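Local coordinates for hypothetical protein (PDB 2OP5) that is of unknown function but forms a dimer with a ferredoxin-like alpha/beta fold, as in the dimeric alpha-beta barrel proteins, at residues 20-23 with 24-27; 33-37 with 38-42. All blocks are in the same frame, centred on the assembly; numbering follows the deposited sequence. Where two conformers were deposited one is given.

Interaction 1: 20-23 with 24-27; sequences SENE and LELF
The first turn of helix 21-28, which follows strand 10-17, begins here with Ser20 as N-cap, and Ser20 O accepts from Leu24 N at 3.2 Å. The serine side chain caps the same turn: Ser20 OG takes the N-H of Glu23 over 3.1 Å, because chi1 of 70° swings the hydroxyl forward over the start of the helix. Regular i to i+4 bonds follow, of which Glu25 N to Glu21 O, 2.9 Å, is the straightest, with an N-H...O angle of 166°. The Glu25 side chain was modelled in two conformers; in one of them it lies extended back over the preceding turn, its CG 3.3 Å from Glu21 O, and crosses the Glu21 side chain at about a right angle. In that conformer Glu25 OE2 rests 3.6 Å from Glu21 CG and 4.5 Å from Glu21 OE2. Glu21 runs alongside Leu24, bent at chi2; Leu24 itself is buried against Phe18, His62 and Lys55. Glu23 OE2 receives the backbone N-H of Val99, and Phe27 meets Phe98 edge-to-face. The early glutamates bring negative charge close to the helix N terminus, which probably suits the helix dipole. A hydrogen bond between Glu21 OE1 and His62 fixes that carboxylate, and any like-charge cost toward Glu25 would apply to the one conformer alone.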
loop_
_atom_site.group_PDB
_atom_site.type_symbol
_atom_site.label_atom_id
_atom_site.label_comp_id
_atom_site.label_asym_id
_atom_site.label_seq_id
_atom_site.Cartn_x
_atom_site.Cartn_y
_atom_site.Cartn_z
ATOM N N SER A 20 -5.774 8.517 -19.617
ATOM C CA SER A 20 -6.211 7.476 -20.542
ATOM C C SER A 20 -5.590 6.145 -20.144
ATOM O O SER A 20 -4.529 6.102 -19.505
ATOM C CB SER A 20 -5.817 7.805 -21.982
ATOM O OG SER A 20 -4.413 7.716 -22.160
ATOM N N GLU A 21 -6.267 5.073 -20.549
ATOM C CA GLU A 21 -5.806 3.731 -20.319
ATOM C C GLU A 21 -4.524 3.478 -21.133
ATOM O O GLU A 21 -3.578 2.896 -20.616
ATOM C CB GLU A 21 -6.901 2.723 -20.674
ATOM C CG GLU A 21 -6.600 1.296 -20.246
ATOM C CD GLU A 21 -6.489 1.116 -18.730
ATOM O OE1 GLU A 21 -6.980 1.986 -17.960
ATOM O OE2 GLU A 21 -5.921 0.082 -18.315
ATOM N N ASN A 22 -4.470 3.937 -22.382
ATOM C CA ASN A 22 -3.257 3.740 -23.190
ATOM C C ASN A 22 -2.046 4.348 -22.503
ATOM O O ASN A 22 -0.965 3.752 -22.504
ATOM C CB ASN A 22 -3.391 4.277 -24.626
ATOM C CG ASN A 22 -4.170 3.343 -25.551
ATOM O OD1 ASN A 22 -4.541 2.221 -25.187
ATOM N ND2 ASN A 22 -4.402 3.807 -26.782
ATOM N N GLU A 23 -2.221 5.505 -21.883
ATOM C CA GLU A 23 -1.103 6.139 -21.181
ATOM C C GLU A 23 -0.665 5.322 -19.957
ATOM O O GLU A 23 0.536 5.149 -19.706
ATOM C CB GLU A 23 -1.446 7.569 -20.795
ATOM C CG GLU A 23 -0.231 8.333 -20.305
ATOM C CD GLU A 23 -0.435 9.834 -20.299
ATOM O OE1 GLU A 23 -0.999 10.365 -21.276
ATOM O OE2 GLU A 23 -0.003 10.490 -19.330
ATOM N N LEU A 24 -1.631 4.804 -19.207
ATOM C CA LEU A 24 -1.325 3.919 -18.081
ATOM C C LEU A 24 -0.538 2.698 -18.557
ATOM O O LEU A 24 0.488 2.350 -17.959
ATOM C CB LEU A 24 -2.620 3.500 -17.366
ATOM C CG LEU A 24 -2.576 2.453 -16.235
ATOM C CD1 LEU A 24 -3.753 2.684 -15.319
ATOM C CD2 LEU A 24 -2.518 0.977 -16.695
ATOM N N GLU A 25 -0.988 2.078 -19.651
ATOM C CA GLU A 25 -0.330 0.892 -20.214
ATOM C C GLU A 25 1.094 1.177 -20.659
ATOM O O GLU A 25 1.983 0.322 -20.525
ATOM C CB GLU A 25 -1.105 0.353 -21.411
ATOM C CG GLU A 25 -2.486 -0.180 -21.087
ATOM C CD GLU A 25 -3.199 -0.701 -22.311
ATOM O OE1 GLU A 25 -2.615 -1.559 -23.012
ATOM O OE2 GLU A 25 -4.340 -0.255 -22.567
ATOM N N LEU A 26 1.311 2.373 -21.212
ATOM C CA LEU A 26 2.643 2.790 -21.674
ATOM C C LEU A 26 3.596 3.037 -20.515
ATOM O O LEU A 26 4.786 2.724 -20.613
ATOM C CB LEU A 26 2.568 4.060 -22.523
ATOM C CG LEU A 26 3.941 4.571 -23.010
ATOM C CD1 LEU A 26 4.613 3.557 -23.922
ATOM C CD2 LEU A 26 3.773 5.870 -23.711
ATOM N N PHE A 27 3.081 3.660 -19.459
ATOM C CA PHE A 27 3.827 3.921 -18.225
ATOM C C PHE A 27 4.245 2.606 -17.581
ATOM O O PHE A 27 5.391 2.460 -17.149
ATOM C CB PHE A 27 2.970 4.731 -17.219
ATOM C CG PHE A 27 3.734 5.155 -15.986
ATOM C CD1 PHE A 27 4.346 6.393 -15.927
ATOM C CD2 PHE A 27 3.871 4.308 -14.913
ATOM C CE1 PHE A 27 5.053 6.763 -14.835
ATOM C CE2 PHE A 27 4.600 4.679 -13.829
ATOM C CZ PHE A 27 5.178 5.917 -13.780
#

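Interaction 2: 33-37 with 38-42; sequences EVWSE and DLYSR. With EDO (1,2-ethanediol), chain G.
The side chains of Trp35 and Tyr40 cross at about a right angle, the tyrosine hydroxyl reaching back so that Tyr40 OH lies 3.4 Å from Trp35 CB and ring carbon CZ packs against the same methylene. Beside them Leu39 sends one branch, CD2, against the benzo part of the indole, 3.9 Å from Trp35 CE3, and also against the carbonyl O of Val34. A Val34 methyl, CG1, sits 3.5 Å above one face of the Trp35 ring, toward its rim. This inner side is closed by other parts of the fold: His51 meets the indole edge-to-face and hydrogen-bonds Tyr40 OH, Ile82 and Phe87 pack on Leu39, and Phe113 of the second subunit stacks on the Tyr40 ring, which brings the contact to the dimer interface. The backbone makes the corner between helices 31-34 and 37-46 through an inverse gamma turn centred on Trp35, after which Ser36 serves as N-cap. With chi1 at 62°, Ser36 OG is carried over the helix start to accept from Leu39 N at 3.1 Å, while Ser36 O takes Tyr40 N in a nearly straight bond, 175° at the hydrogen. The outward side is looser. Glu37 folds back on itself, but its carboxylate position is doubtful, lying too close in the model to a 1,2-ethanediol, probably from the crystallisation liquor. The diol bonds weakly to Glu37 O, which also accepts from Ser41 N. One turn along, Arg42 NH2 makes a weak salt bridge of 3.3 Å to Asp38 OD2 and a second ion pair with Glu86.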
loop_
_atom_site.group_PDB
_atom_site.type_symbol
_atom_site.label_atom_id
_atom_site.label_comp_id
_atom_site.label_asym_id
_atom_site.label_seq_id
_atom_site.Cartn_x
_atom_site.Cartn_y
_atom_site.Cartn_z
ATOM N N GLU A 33 12.539 0.078 -17.264
ATOM C CA GLU A 33 13.597 1.053 -17.554
ATOM C C GLU A 33 13.998 1.761 -16.245
ATOM O O GLU A 33 15.140 2.169 -16.078
ATOM C CB GLU A 33 13.106 2.111 -18.566
ATOM C CG GLU A 33 12.769 1.566 -19.959
ATOM C CD GLU A 33 11.949 2.536 -20.831
ATOM O OE1 GLU A 33 11.977 3.768 -20.599
ATOM O OE2 GLU A 33 11.262 2.045 -21.752
ATOM N N VAL A 34 13.043 1.906 -15.327
ATOM C CA VAL A 34 13.257 2.597 -14.053
ATOM C C VAL A 34 13.699 1.668 -12.934
ATOM O O VAL A 34 14.778 1.825 -12.372
ATOM C CB VAL A 34 11.954 3.307 -13.592
ATOM C CG1 VAL A 34 12.151 4.054 -12.259
ATOM C CG2 VAL A 34 11.455 4.256 -14.670
ATOM N N TRP A 35 12.848 0.705 -12.615
ATOM C CA TRP A 35 13.065 -0.196 -11.516
ATOM C C TRP A 35 13.848 -1.414 -11.964
ATOM O O TRP A 35 13.302 -2.510 -12.132
ATOM C CB TRP A 35 11.707 -0.546 -10.897
ATOM C CG TRP A 35 10.924 0.725 -10.528
ATOM C CD1 TRP A 35 9.816 1.223 -11.166
ATOM C CD2 TRP A 35 11.250 1.680 -9.506
ATOM N NE1 TRP A 35 9.416 2.390 -10.589
ATOM C CE2 TRP A 35 10.272 2.705 -9.566
ATOM C CE3 TRP A 35 12.250 1.761 -8.526
ATOM C CZ2 TRP A 35 10.268 3.790 -8.690
ATOM C CZ3 TRP A 35 12.235 2.857 -7.658
ATOM C CH2 TRP A 35 11.253 3.846 -7.752
ATOM N N SER A 36 15.143 -1.197 -12.198
ATOM C CA SER A 36 16.061 -2.268 -12.562
ATOM C C SER A 36 16.458 -3.003 -11.285
ATOM O O SER A 36 16.349 -2.467 -10.187
ATOM C CB SER A 36 17.305 -1.691 -13.223
ATOM O OG SER A 36 17.998 -0.842 -12.329
ATOM N N GLU A 37 16.935 -4.232 -11.440
ATOM C CA GLU A 37 17.370 -5.035 -10.300
ATOM C C GLU A 37 18.642 -4.388 -9.755
ATOM O O GLU A 37 18.964 -4.518 -8.575
ATOM C CB GLU A 37 17.652 -6.504 -10.680
ATOM C CG GLU A 37 16.616 -7.200 -11.586
ATOM C CD GLU A 37 15.212 -7.316 -10.999
ATOM O OE1 GLU A 37 15.027 -7.174 -9.775
ATOM O OE2 GLU A 37 14.279 -7.579 -11.790
ATOM N N ASP A 38 19.367 -3.699 -10.629
ATOM C CA ASP A 38 20.563 -2.995 -10.220
ATOM C C ASP A 38 20.205 -1.921 -9.188
ATOM O O ASP A 38 20.785 -1.872 -8.104
ATOM C CB ASP A 38 21.229 -2.383 -11.448
ATOM C CG ASP A 38 22.516 -1.667 -11.117
ATOM O OD1 ASP A 38 23.194 -2.030 -10.140
ATOM O OD2 ASP A 38 22.851 -0.721 -11.852
ATOM N N LEU A 39 19.218 -1.090 -9.528
ATOM C CA LEU A 39 18.753 -0.027 -8.650
ATOM C C LEU A 39 18.190 -0.645 -7.362
ATOM O O LEU A 39 18.533 -0.228 -6.275
ATOM C CB LEU A 39 17.686 0.825 -9.354
ATOM C CG LEU A 39 17.083 1.930 -8.487
ATOM C CD1 LEU A 39 18.144 2.828 -8.049
ATOM C CD2 LEU A 39 15.985 2.726 -9.180
ATOM N N TYR A 40 17.331 -1.647 -7.499
ATOM C CA TYR A 40 16.778 -2.349 -6.331
ATOM C C TYR A 40 17.842 -2.912 -5.410
ATOM O O TYR A 40 17.686 -2.883 -4.205
ATOM C CB TYR A 40 15.881 -3.516 -6.752
ATOM C CG TYR A 40 14.475 -3.166 -7.157
ATOM C CD1 TYR A 40 13.693 -2.302 -6.377
ATOM C CD2 TYR A 40 13.884 -3.790 -8.245
ATOM C CE1 TYR A 40 12.416 -2.001 -6.725
ATOM C CE2 TYR A 40 12.585 -3.517 -8.582
ATOM C CZ TYR A 40 11.852 -2.620 -7.820
ATOM O OH TYR A 40 10.550 -2.330 -8.182
ATOM N N SER A 41 18.921 -3.436 -5.974
ATOM C CA SER A 41 20.002 -3.977 -5.143
ATOM C C SER A 41 20.559 -2.905 -4.224
ATOM O O SER A 41 20.731 -3.145 -3.049
ATOM C CB SER A 41 21.124 -4.549 -6.008
ATOM O OG SER A 41 22.039 -5.273 -5.215
ATOM N N ARG A 42 20.800 -1.713 -4.776
ATOM C CA ARG A 42 21.354 -0.601 -4.007
ATOM C C ARG A 42 20.353 0.041 -3.051
ATOM O O ARG A 42 20.743 0.475 -1.967
ATOM C CB ARG A 42 21.995 0.434 -4.940
ATOM C CG ARG A 42 23.288 -0.125 -5.517
ATOM C CD ARG A 42 23.995 0.760 -6.545
ATOM N NE ARG A 42 23.315 0.724 -7.838
ATOM C CZ ARG A 42 22.537 1.672 -8.336
ATOM N NH1 ARG A 42 22.321 2.805 -7.691
ATOM N NH2 ARG A 42 21.989 1.482 -9.521
HETATM C C1 EDO G . 16.191 -7.724 -7.189
HETATM O O1 EDO G . 16.081 -8.822 -6.261
HETATM C C2 EDO G . 17.344 -6.756 -6.908
HETATM O O2 EDO G . 18.663 -7.269 -7.135
#

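Both contacts are short-range and lie in series along the chain, neither nesting within nor crossing the other. From the N terminus, strand 10-17 leads to interaction 1, which closes the first turn of helix 21-28; the chain then passes through helix 31-34 to interaction 2, where the corner is turned into helix 37-46 ahead of strand 48-56. Their centres are 22 Å apart and their nearest atoms about 6 Å, without touching. Together they lie along the crossover joining strands 10-17 and 48-56 of the antiparallel sheet. The 20-27 contact faces His62 and Phe98, whereas 33-42 meets helix 73-86 and the second subunit.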